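Local structure of lipase (Penicillium expansum, 3G7N) at residues I75-L84 with V93-S104; A161-A170 with M193-Y204. The protein hydrolyses triacylglycerols such as tributyrin, releasing free fatty acids, as a secreted alkaline lipase of the alpha/beta-hydrolase fold. All blocks are in the same frame, centred on the assembly; numbering follows the deposited sequence.

Contact 1 (I75-L84 with V93-S104)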
loop_
_atom_site.group_PDB
_atom_site.type_symbol
_atom_site.label_atom_id
_atom_site.label_comp_id
_atom_site.label_asym_id
_atom_site.label_seq_id
_atom_site.Cartn_x
_atom_site.Cartn_y
_atom_site.Cartn_z
ATOM N N ILE A 75 -4.383 13.122 -11.497
ATOM C CA ILE A 75 -3.551 11.933 -11.665
ATOM C C ILE A 75 -3.722 11.289 -13.038
ATOM O O ILE A 75 -4.829 11.198 -13.580
ATOM C CB ILE A 75 -3.824 10.893 -10.584
ATOM C CG1 ILE A 75 -2.755 9.798 -10.611
ATOM C CG2 ILE A 75 -5.191 10.299 -10.745
ATOM C CD1 ILE A 75 -2.606 9.091 -9.297
ATOM N N ASP A 76 -2.606 10.865 -13.608
ATOM C CA ASP A 76 -2.591 10.411 -14.981
ATOM C C ASP A 76 -3.126 8.979 -15.077
ATOM O O ASP A 76 -2.496 8.044 -14.594
ATOM C CB ASP A 76 -1.157 10.501 -15.501
ATOM C CG ASP A 76 -1.063 10.347 -17.002
ATOM O OD1 ASP A 76 -1.999 9.795 -17.601
ATOM O OD2 ASP A 76 0.067 10.533 -17.516
ATOM N N ILE A 77 -4.303 8.802 -15.673
ATOM C CA ILE A 77 -4.880 7.479 -15.761
ATOM C C ILE A 77 -4.724 6.798 -17.110
ATOM O O ILE A 77 -5.258 5.721 -17.303
ATOM C CB ILE A 77 -6.344 7.402 -15.293
ATOM C CG1 ILE A 77 -7.252 8.212 -16.210
ATOM C CG2 ILE A 77 -6.482 7.859 -13.854
ATOM C CD1 ILE A 77 -8.736 8.032 -15.889
ATOM N N ALA A 78 -3.798 7.299 -17.917
ATOM C CA ALA A 78 -3.404 6.572 -19.123
ATOM C C ALA A 78 -2.753 5.243 -18.754
ATOM O O ALA A 78 -1.796 5.207 -17.974
ATOM C CB ALA A 78 -2.464 7.415 -19.959
ATOM N N LEU A 79 -3.234 4.154 -19.341
ATOM C CA LEU A 79 -2.620 2.844 -19.121
ATOM C C LEU A 79 -1.392 2.692 -19.988
ATOM O O LEU A 79 -1.448 2.916 -21.209
ATOM C CB LEU A 79 -3.619 1.729 -19.413
ATOM C CG LEU A 79 -4.756 1.546 -18.408
ATOM C CD1 LEU A 79 -5.712 0.443 -18.848
ATOM C CD2 LEU A 79 -4.210 1.245 -16.999
ATOM N N ILE A 80 -0.304 2.241 -19.375
ATOM C CA ILE A 80 0.949 2.028 -20.084
ATOM C C ILE A 80 1.534 0.659 -19.782
ATOM O O ILE A 80 1.083 -0.050 -18.871
ATOM C CB ILE A 80 1.985 3.136 -19.816
ATOM C CG1 ILE A 80 2.261 3.280 -18.315
ATOM C CG2 ILE A 80 1.473 4.476 -20.321
ATOM C CD1 ILE A 80 2.995 2.112 -17.714
ATOM N N THR A 81 2.437 0.223 -20.653
ATOM C CA THR A 81 3.210 -0.984 -20.422
ATOM C C THR A 81 4.313 -0.698 -19.417
ATOM O O THR A 81 5.169 0.152 -19.654
ATOM C CB THR A 81 3.819 -1.497 -21.740
ATOM O OG1 THR A 81 2.753 -1.819 -22.641
ATOM C CG2 THR A 81 4.661 -2.739 -21.484
ATOM N N PRO A 82 4.254 -1.348 -18.246
ATOM C CA PRO A 82 5.241 -1.017 -17.223
ATOM C C PRO A 82 6.567 -1.715 -17.479
ATOM O O PRO A 82 6.601 -2.784 -18.093
ATOM C CB PRO A 82 4.612 -1.574 -15.949
ATOM C CG PRO A 82 3.762 -2.679 -16.400
ATOM C CD PRO A 82 3.240 -2.298 -17.762
ATOM N N GLU A 83 7.624 -1.158 -16.908
ATOM C CA GLU A 83 8.959 -1.730 -16.986
ATOM C C GLU A 83 9.685 -1.398 -15.684
ATOM O O GLU A 83 9.854 -0.224 -15.352
ATOM C CB GLU A 83 9.709 -1.139 -18.185
ATOM C CG GLU A 83 11.154 -1.596 -18.311
ATOM C CD GLU A 83 11.683 -1.501 -19.735
ATOM O OE1 GLU A 83 11.189 -0.648 -20.507
ATOM O OE2 GLU A 83 12.601 -2.279 -20.075
ATOM N N LEU A 84 10.140 -2.431 -14.984
ATOM C CA LEU A 84 10.861 -2.258 -13.717
ATOM C C LEU A 84 11.973 -3.303 -13.626
ATOM O O LEU A 84 11.734 -4.494 -13.855
ATOM C CB LEU A 84 9.895 -2.438 -12.534
ATOM C CG LEU A 84 8.745 -1.426 -12.411
ATOM C CD1 LEU A 84 7.751 -1.880 -11.343
ATOM C CD2 LEU A 84 9.244 -0.022 -12.131
ATOM N N VAL A 93 -0.145 -6.817 -19.424
ATOM C CA VAL A 93 -0.282 -6.043 -18.181
ATOM C C VAL A 93 -0.160 -4.570 -18.502
ATOM O O VAL A 93 0.775 -4.135 -19.165
ATOM C CB VAL A 93 0.817 -6.435 -17.160
ATOM C CG1 VAL A 93 0.919 -5.389 -16.032
ATOM C CG2 VAL A 93 0.501 -7.768 -16.564
ATOM N N LYS A 94 -1.118 -3.790 -18.005
ATOM C CA LYS A 94 -1.031 -2.341 -18.133
ATOM C C LYS A 94 -1.324 -1.704 -16.778
ATOM O O LYS A 94 -2.233 -2.143 -16.082
ATOM C CB LYS A 94 -2.054 -1.821 -19.152
ATOM C CG LYS A 94 -1.891 -2.378 -20.573
ATOM C CD LYS A 94 -0.626 -1.861 -21.214
ATOM C CE LYS A 94 -0.453 -2.420 -22.624
ATOM N NZ LYS A 94 -1.500 -1.906 -23.549
ATOM N N ILE A 95 -0.608 -0.626 -16.486
ATOM C CA ILE A 95 -0.761 0.098 -15.215
ATOM C C ILE A 95 -0.874 1.575 -15.550
ATOM O O ILE A 95 -0.298 2.056 -16.529
ATOM C CB ILE A 95 0.490 -0.128 -14.305
ATOM C CG1 ILE A 95 0.676 -1.619 -13.999
ATOM C CG2 ILE A 95 0.388 0.686 -13.025
ATOM C CD1 ILE A 95 1.969 -1.929 -13.218
ATOM N N MET A 96 -1.608 2.319 -14.727
ATOM C CA MET A 96 -1.738 3.727 -14.986
ATOM C C MET A 96 -0.409 4.462 -14.813
ATOM O O MET A 96 0.348 4.201 -13.863
ATOM C CB MET A 96 -2.835 4.329 -14.096
ATOM C CG MET A 96 -2.610 4.178 -12.594
ATOM S SD MET A 96 -4.038 4.706 -11.604
ATOM C CE MET A 96 -3.778 6.467 -11.607
ATOM N N ARG A 97 -0.141 5.431 -15.685
ATOM C CA ARG A 97 1.113 6.156 -15.640
ATOM C C ARG A 97 1.258 6.904 -14.317
ATOM O O ARG A 97 2.362 7.078 -13.803
ATOM C CB ARG A 97 1.226 7.123 -16.824
ATOM C CG ARG A 97 2.571 7.821 -16.882
ATOM C CD ARG A 97 2.664 8.827 -18.028
ATOM N NE ARG A 97 2.692 8.179 -19.331
ATOM C CZ ARG A 97 1.758 8.345 -20.263
ATOM N NH1 ARG A 97 0.696 9.106 -20.019
ATOM N NH2 ARG A 97 1.891 7.764 -21.447
ATOM N N GLY A 98 0.149 7.421 -13.792
ATOM C CA GLY A 98 0.187 8.180 -12.547
ATOM C C GLY A 98 0.653 7.419 -11.322
ATOM O O GLY A 98 0.939 8.040 -10.297
ATOM N N VAL A 99 0.732 6.093 -11.411
ATOM C CA VAL A 99 1.349 5.284 -10.354
ATOM C C VAL A 99 2.666 4.671 -10.816
ATOM O O VAL A 99 3.635 4.654 -10.061
ATOM C CB VAL A 99 0.380 4.204 -9.838
ATOM C CG1 VAL A 99 1.043 3.336 -8.764
ATOM C CG2 VAL A 99 -0.871 4.867 -9.287
ATOM N N HIS A 100 2.727 4.163 -12.050
ATOM C CA HIS A 100 3.989 3.646 -12.559
ATOM C C HIS A 100 5.097 4.679 -12.559
ATOM O O HIS A 100 6.247 4.352 -12.227
ATOM C CB HIS A 100 3.808 3.033 -13.947
ATOM C CG HIS A 100 5.088 2.544 -14.560
ATOM N ND1 HIS A 100 5.646 1.318 -14.265
ATOM C CD2 HIS A 100 5.997 3.196 -15.313
ATOM C CE1 HIS A 100 6.791 1.191 -14.921
ATOM N NE2 HIS A 100 6.987 2.292 -15.621
ATOM N N ARG A 101 4.787 5.907 -12.951
ATOM C CA ARG A 101 5.828 6.917 -13.019
ATOM C C ARG A 101 6.499 7.195 -11.666
ATOM O O ARG A 101 7.728 7.115 -11.562
ATOM C CB ARG A 101 5.322 8.207 -13.679
ATOM C CG ARG A 101 6.398 9.251 -13.882
ATOM C CD ARG A 101 6.006 10.211 -15.018
ATOM N NE ARG A 101 6.885 11.379 -15.054
ATOM C CZ ARG A 101 6.692 12.477 -14.331
ATOM N NH1 ARG A 101 5.601 12.598 -13.588
ATOM N NH2 ARG A 101 7.547 13.488 -14.414
ATOM N N PRO A 102 5.715 7.542 -10.633
ATOM C CA PRO A 102 6.364 7.756 -9.329
ATOM C C PRO A 102 7.048 6.499 -8.792
ATOM O O PRO A 102 8.143 6.598 -8.266
ATOM C CB PRO A 102 5.214 8.205 -8.418
ATOM C CG PRO A 102 3.941 7.820 -9.144
ATOM C CD PRO A 102 4.301 7.945 -10.615
ATOM N N TRP A 103 6.429 5.328 -8.927
ATOM C CA TRP A 103 7.121 4.125 -8.434
ATOM C C TRP A 103 8.453 3.910 -9.160
ATOM O O TRP A 103 9.479 3.634 -8.544
ATOM C CB TRP A 103 6.256 2.874 -8.550
ATOM C CG TRP A 103 6.966 1.675 -8.023
ATOM C CD1 TRP A 103 7.663 0.746 -8.766
ATOM C CD2 TRP A 103 7.344 1.456 -6.658
ATOM N NE1 TRP A 103 8.413 -0.056 -7.935
ATOM C CE2 TRP A 103 8.192 0.329 -6.634
ATOM C CE3 TRP A 103 6.986 2.063 -5.435
ATOM C CZ2 TRP A 103 8.765 -0.148 -5.459
ATOM C CZ3 TRP A 103 7.513 1.556 -4.260
ATOM C CH2 TRP A 103 8.381 0.438 -4.281
ATOM N N SER A 104 8.445 4.033 -10.488
ATOM C CA SER A 104 9.644 3.760 -11.266
ATOM C C SER A 104 10.763 4.728 -10.924
ATOM O O SER A 104 11.935 4.358 -10.977
ATOM C CB SER A 104 9.319 3.807 -12.762
ATOM O OG SER A 104 9.057 5.130 -13.179
#

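Contact 2 (A161-A170 with M193-Y204)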
loop_
_atom_site.group_PDB
_atom_site.type_symbol
_atom_site.label_atom_id
_atom_site.label_comp_id
_atom_site.label_asym_id
_atom_site.label_seq_id
_atom_site.Cartn_x
_atom_site.Cartn_y
_atom_site.Cartn_z
ATOM N N ALA A 161 -6.823 2.579 -0.970
ATOM C CA ALA A 161 -6.202 2.690 -2.289
ATOM C C ALA A 161 -7.182 2.552 -3.429
ATOM O O ALA A 161 -8.079 1.722 -3.398
ATOM C CB ALA A 161 -5.099 1.666 -2.450
ATOM N N PHE A 162 -6.935 3.316 -4.488
ATOM C CA PHE A 162 -7.601 3.114 -5.767
ATOM C C PHE A 162 -6.894 2.006 -6.564
ATOM O O PHE A 162 -5.717 1.729 -6.334
ATOM C CB PHE A 162 -7.638 4.431 -6.558
ATOM C CG PHE A 162 -6.307 5.110 -6.688
ATOM C CD1 PHE A 162 -5.482 4.834 -7.771
ATOM C CD2 PHE A 162 -5.882 6.038 -5.759
ATOM C CE1 PHE A 162 -4.279 5.511 -7.938
ATOM C CE2 PHE A 162 -4.666 6.701 -5.912
ATOM C CZ PHE A 162 -3.895 6.481 -7.041
ATOM N N PRO A 163 -7.614 1.338 -7.487
ATOM C CA PRO A 163 -6.990 0.312 -8.320
ATOM C C PRO A 163 -6.149 0.969 -9.411
ATOM O O PRO A 163 -6.366 2.143 -9.724
ATOM C CB PRO A 163 -8.191 -0.413 -8.932
ATOM C CG PRO A 163 -9.219 0.725 -9.109
ATOM C CD PRO A 163 -9.019 1.592 -7.863
ATOM N N ILE A 164 -5.132 0.262 -9.917
ATOM C CA ILE A 164 -4.127 0.930 -10.739
ATOM C C ILE A 164 -3.894 0.348 -12.120
ATOM O O ILE A 164 -2.996 0.804 -12.824
ATOM C CB ILE A 164 -2.761 1.075 -10.030
ATOM C CG1 ILE A 164 -2.082 -0.279 -9.807
ATOM C CG2 ILE A 164 -2.939 1.758 -8.658
ATOM C CD1 ILE A 164 -0.592 -0.147 -9.451
ATOM N N GLY A 165 -4.630 -0.691 -12.485
ATOM C CA GLY A 165 -4.350 -1.310 -13.786
ATOM C C GLY A 165 -5.495 -2.135 -14.295
ATOM O O GLY A 165 -6.569 -2.222 -13.687
ATOM N N ASN A 166 -5.195 -2.873 -15.366
ATOM C CA ASN A 166 -6.206 -3.683 -16.035
ATOM C C ASN A 166 -6.315 -5.068 -15.430
ATOM O O ASN A 166 -5.676 -5.364 -14.420
ATOM C CB ASN A 166 -5.959 -3.742 -17.544
ATOM C CG ASN A 166 -4.634 -4.417 -17.913
ATOM O OD1 ASN A 166 -3.877 -4.888 -17.056
ATOM N ND2 ASN A 166 -4.365 -4.490 -19.215
ATOM N N GLN A 167 -7.191 -5.911 -15.977
ATOM C CA GLN A 167 -7.374 -7.233 -15.397
ATOM C C GLN A 167 -6.091 -8.062 -15.428
ATOM O O GLN A 167 -5.810 -8.809 -14.497
ATOM C CB GLN A 167 -8.499 -7.996 -16.096
ATOM C CG GLN A 167 -8.849 -9.324 -15.417
ATOM C CD GLN A 167 -9.529 -9.140 -14.078
ATOM O OE1 GLN A 167 -10.562 -8.474 -13.981
ATOM N NE2 GLN A 167 -8.914 -9.660 -13.022
ATOM N N ALA A 168 -5.295 -7.897 -16.473
ATOM C CA ALA A 168 -4.041 -8.650 -16.561
ATOM C C ALA A 168 -3.089 -8.221 -15.429
ATOM O O ALA A 168 -2.435 -9.056 -14.806
ATOM C CB ALA A 168 -3.390 -8.465 -17.926
ATOM N N TRP A 169 -3.108 -6.931 -15.095
ATOM C CA TRP A 169 -2.339 -6.425 -13.954
ATOM C C TRP A 169 -2.804 -7.076 -12.661
ATOM O O TRP A 169 -1.997 -7.624 -11.900
ATOM C CB TRP A 169 -2.490 -4.904 -13.848
ATOM C CG TRP A 169 -2.295 -4.398 -12.451
ATOM C CD1 TRP A 169 -3.265 -3.955 -11.604
ATOM C CD2 TRP A 169 -1.074 -4.415 -11.705
ATOM N NE1 TRP A 169 -2.718 -3.662 -10.376
ATOM C CE2 TRP A 169 -1.371 -3.913 -10.420
ATOM C CE3 TRP A 169 0.242 -4.769 -12.008
ATOM C CZ2 TRP A 169 -0.401 -3.825 -9.412
ATOM C CZ3 TRP A 169 1.193 -4.714 -10.999
ATOM C CH2 TRP A 169 0.874 -4.196 -9.731
ATOM N N ALA A 170 -4.115 -7.087 -12.433
ATOM C CA ALA A 170 -4.630 -7.640 -11.195
ATOM C C ALA A 170 -4.280 -9.123 -11.072
ATOM O O ALA A 170 -3.940 -9.626 -9.996
ATOM C CB ALA A 170 -6.132 -7.405 -11.080
ATOM N N MET A 193 -12.852 4.508 -7.158
ATOM C CA MET A 193 -12.432 5.196 -8.368
ATOM C C MET A 193 -12.072 4.192 -9.443
ATOM O O MET A 193 -11.526 3.123 -9.143
ATOM C CB MET A 193 -11.248 6.097 -8.089
ATOM C CG MET A 193 -11.630 7.270 -7.213
ATOM S SD MET A 193 -10.244 8.271 -6.626
ATOM C CE MET A 193 -9.824 9.127 -8.143
ATOM N N TYR A 194 -12.431 4.517 -10.683
ATOM C CA TYR A 194 -11.988 3.769 -11.864
ATOM C C TYR A 194 -12.720 2.431 -11.982
ATOM O O TYR A 194 -12.282 1.554 -12.733
ATOM C CB TYR A 194 -10.449 3.593 -11.922
ATOM C CG TYR A 194 -9.682 4.853 -11.600
ATOM C CD1 TYR A 194 -10.041 6.084 -12.147
ATOM C CD2 TYR A 194 -8.625 4.830 -10.677
ATOM C CE1 TYR A 194 -9.353 7.232 -11.818
ATOM C CE2 TYR A 194 -7.906 5.968 -10.392
ATOM C CZ TYR A 194 -8.333 7.178 -10.881
ATOM O OH TYR A 194 -7.567 8.299 -10.620
ATOM N N SER A 195 -13.824 2.271 -11.258
ATOM C CA SER A 195 -14.640 1.063 -11.311
ATOM C C SER A 195 -15.696 1.067 -12.415
ATOM O O SER A 195 -16.342 0.058 -12.656
ATOM C CB SER A 195 -15.320 0.824 -9.962
ATOM O OG SER A 195 -16.153 1.914 -9.623
ATOM N N SER A 196 -15.927 2.208 -13.050
ATOM C CA SER A 196 -16.930 2.229 -14.130
ATOM C C SER A 196 -16.542 1.272 -15.260
ATOM O O SER A 196 -15.365 1.101 -15.551
ATOM C CB SER A 196 -17.131 3.645 -14.691
ATOM O OG SER A 196 -16.002 4.095 -15.411
ATOM N N PRO A 197 -17.548 0.699 -15.960
ATOM C CA PRO A 197 -17.227 -0.249 -17.035
ATOM C C PRO A 197 -16.381 0.358 -18.157
ATOM O O PRO A 197 -15.576 -0.329 -18.773
ATOM C CB PRO A 197 -18.610 -0.662 -17.549
ATOM C CG PRO A 197 -19.499 -0.549 -16.353
ATOM C CD PRO A 197 -18.978 0.652 -15.583
ATOM N N LEU A 198 -16.541 1.652 -18.424
ATOM C CA LEU A 198 -15.764 2.283 -19.488
ATOM C C LEU A 198 -14.290 2.505 -19.140
ATOM O O LEU A 198 -13.453 2.730 -20.022
ATOM C CB LEU A 198 -16.414 3.595 -19.950
ATOM C CG LEU A 198 -17.630 3.429 -20.867
ATOM C CD1 LEU A 198 -18.226 4.795 -21.228
ATOM C CD2 LEU A 198 -17.255 2.638 -22.107
ATOM N N VAL A 199 -13.984 2.526 -17.840
ATOM C CA VAL A 199 -12.606 2.703 -17.383
ATOM C C VAL A 199 -12.044 1.357 -16.948
ATOM O O VAL A 199 -11.000 0.919 -17.458
ATOM C CB VAL A 199 -12.518 3.733 -16.242
ATOM C CG1 VAL A 199 -11.062 3.884 -15.779
ATOM C CG2 VAL A 199 -13.039 5.075 -16.732
ATOM N N ASN A 200 -12.710 0.724 -15.985
ATOM C CA ASN A 200 -12.588 -0.714 -15.757
ATOM C C ASN A 200 -11.217 -1.124 -15.211
ATOM O O ASN A 200 -10.732 -2.225 -15.503
ATOM C CB ASN A 200 -12.883 -1.468 -17.064
ATOM C CG ASN A 200 -13.323 -2.899 -16.836
ATOM O OD1 ASN A 200 -14.100 -3.197 -15.929
ATOM N ND2 ASN A 200 -12.852 -3.789 -17.691
ATOM N N PHE A 201 -10.676 -0.339 -14.286
ATOM C CA PHE A 201 -9.485 -0.792 -13.545
ATOM C C PHE A 201 -9.867 -1.829 -12.488
ATOM O O PHE A 201 -10.960 -1.795 -11.931
ATOM C CB PHE A 201 -8.788 0.388 -12.853
ATOM C CG PHE A 201 -8.109 1.360 -13.783
ATOM C CD1 PHE A 201 -8.223 1.264 -15.172
ATOM C CD2 PHE A 201 -7.369 2.409 -13.253
ATOM C CE1 PHE A 201 -7.596 2.209 -16.003
ATOM C CE2 PHE A 201 -6.721 3.311 -14.062
ATOM C CZ PHE A 201 -6.930 3.289 -15.433
ATOM N N LYS A 202 -8.886 -2.661 -12.119
ATOM C CA LYS A 202 -9.127 -3.853 -11.316
ATOM C C LYS A 202 -8.202 -3.896 -10.114
ATOM O O LYS A 202 -6.982 -3.691 -10.246
ATOM C CB LYS A 202 -8.950 -5.119 -12.164
ATOM C CG LYS A 202 -9.855 -5.164 -13.410
ATOM C CD LYS A 202 -11.326 -5.202 -13.025
ATOM C CE LYS A 202 -12.229 -5.376 -14.248
ATOM N NZ LYS A 202 -13.670 -5.344 -13.846
ATOM N N HIS A 203 -8.808 -4.214 -8.977
ATOM C CA HIS A 203 -8.092 -4.497 -7.737
ATOM C C HIS A 203 -7.578 -5.933 -7.719
ATOM O O HIS A 203 -8.140 -6.819 -8.389
ATOM C CB HIS A 203 -9.017 -4.318 -6.535
ATOM C CG HIS A 203 -9.300 -2.893 -6.191
ATOM N ND1 HIS A 203 -8.332 -2.042 -5.695
ATOM C CD2 HIS A 203 -10.469 -2.217 -6.140
ATOM C CE1 HIS A 203 -8.901 -0.899 -5.356
ATOM N NE2 HIS A 203 -10.198 -0.984 -5.601
ATOM N N TYR A 204 -6.600 -6.182 -6.850
ATOM C CA TYR A 204 -6.300 -7.550 -6.410
ATOM C C TYR A 204 -6.090 -7.552 -4.904
ATOM O O TYR A 204 -6.102 -6.501 -4.259
ATOM C CB TYR A 204 -5.079 -8.119 -7.161
ATOM C CG TYR A 204 -3.722 -7.559 -6.732
ATOM C CD1 TYR A 204 -2.839 -8.350 -5.996
ATOM C CD2 TYR A 204 -3.269 -6.326 -7.183
ATOM C CE1 TYR A 204 -1.595 -7.864 -5.616
ATOM C CE2 TYR A 204 -2.013 -5.849 -6.837
ATOM C CZ TYR A 204 -1.173 -6.642 -6.085
ATOM O OH TYR A 204 0.068 -6.204 -5.696
HETATM O O HOH W 1 -4.892 -2.508 -8.839
#

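Contact 1 (I75-L84 with V93-S104)
A chi1 of -175° extends Arg-97 away from its own N, and a turn at chi3 (-69°) carries the guanidinium to Asp-76. The resulting salt bridge runs from Arg-97 NH1 to Asp-76 OD2 at 2.9 Å; it is nearly straight (169°), lies in the guanidinium plane and uses the syn lone pair. Asp-76 OD1 accepts from Ala-78 N at 3.1 Å, an Asx turn, so both oxygens of the carboxylate are engaged. Ile-80 CG2 sits over one face of the guanidinium, while CD1 of Ile-80 lies over the His-100 ring, 4.2 Å from the centroid, a CH-pi contact. Ile-80 and Ile-95 form a hydrogen-bonded antiparallel pair, Arg-97 N donates to Ala-78 O, and Gly-98 N donates to Asp-76 O at 2.8 Å. Met-96, the N-cap residue, brings CE to 3.6 Å from Ile-75 CG1. Leu-84 CD1 meets the edge of Trp-103 at CD1, 3.7 Å away. The two-stranded ribbon thus leads into helix 97-120, with Leu-84, Ile-95 and Trp-103 resting on Ile-140 of helix 133-148 and Val-93 and Ile-95 on Trp-169 of helix 167-175.

Contact 2 (A161-A170 with M193-Y204)
Pro-163 sets its CB over the centre of the His-203 imidazole, 3.6 Å from the centroid and 11° off the normal, a CH-pi contact. The same ring presents its edge to Ala-161 O, which is 3.4 Å from His-203 CE1, and its NE2 is hydrogen-bonded to Pro-191 O. On another flank of the proline, CG packs against Phe-201 CB at 3.8 Å, the two side chains crossing at about a right angle. Phe-162 turns into the position between its backbone N and carbonyl carbon (chi1 51°), and its CD1 comes to 3.7 Å from Tyr-194 CE2, near the plane of the tyrosine ring. In the alpha/beta-hydrolase fold, this joins the loop following strand 154-159 to the loop between strands 179-185 and 206-210; the Phe-162 side chain is about 5 Å from that of Ser-132, the probable nucleophile. Asn-166 N-caps helix 167-175, accepting from Trp-169 N through OD1. Just before this cap, Lys-202 N donates to Gly-165 O at 2.8 Å, approaching almost in line with the carbonyl (173°). A water accepts from Ile-164 N and from Trp-169 NE1, in the indole plane, and donates to Lys-202 O. Tyr-204 directs its edge at the indole face in an offset edge-to-face pair, centroids 5.6 Å apart, while its OH bonds to Ser-139 O.

How the contacts relate
Contact 1 closes before contact 2 opens along the chain, yet their centres are 12 Å apart, and they touch directly. Met-96 N lies 2.8 Å from Ile-164 O and Lys-94 N 3.1 Å from Asn-166 OD1, both probable hydrogen bonds, so segment 161-170, part of contact 2, also lies beside segment 93-104 of contact 1. Ile-75 CG2 also packs on Tyr-194 OH at 3.1 Å. Helix 133-148, which follows Ser-132, is touched by side chains from both. Together the contacts join loops and helix starts on one side of the chain's centre. The Ile-75 side chain is about 9 Å from that of Ser-132, and the linked loops probably help to frame the surroundings of the active site.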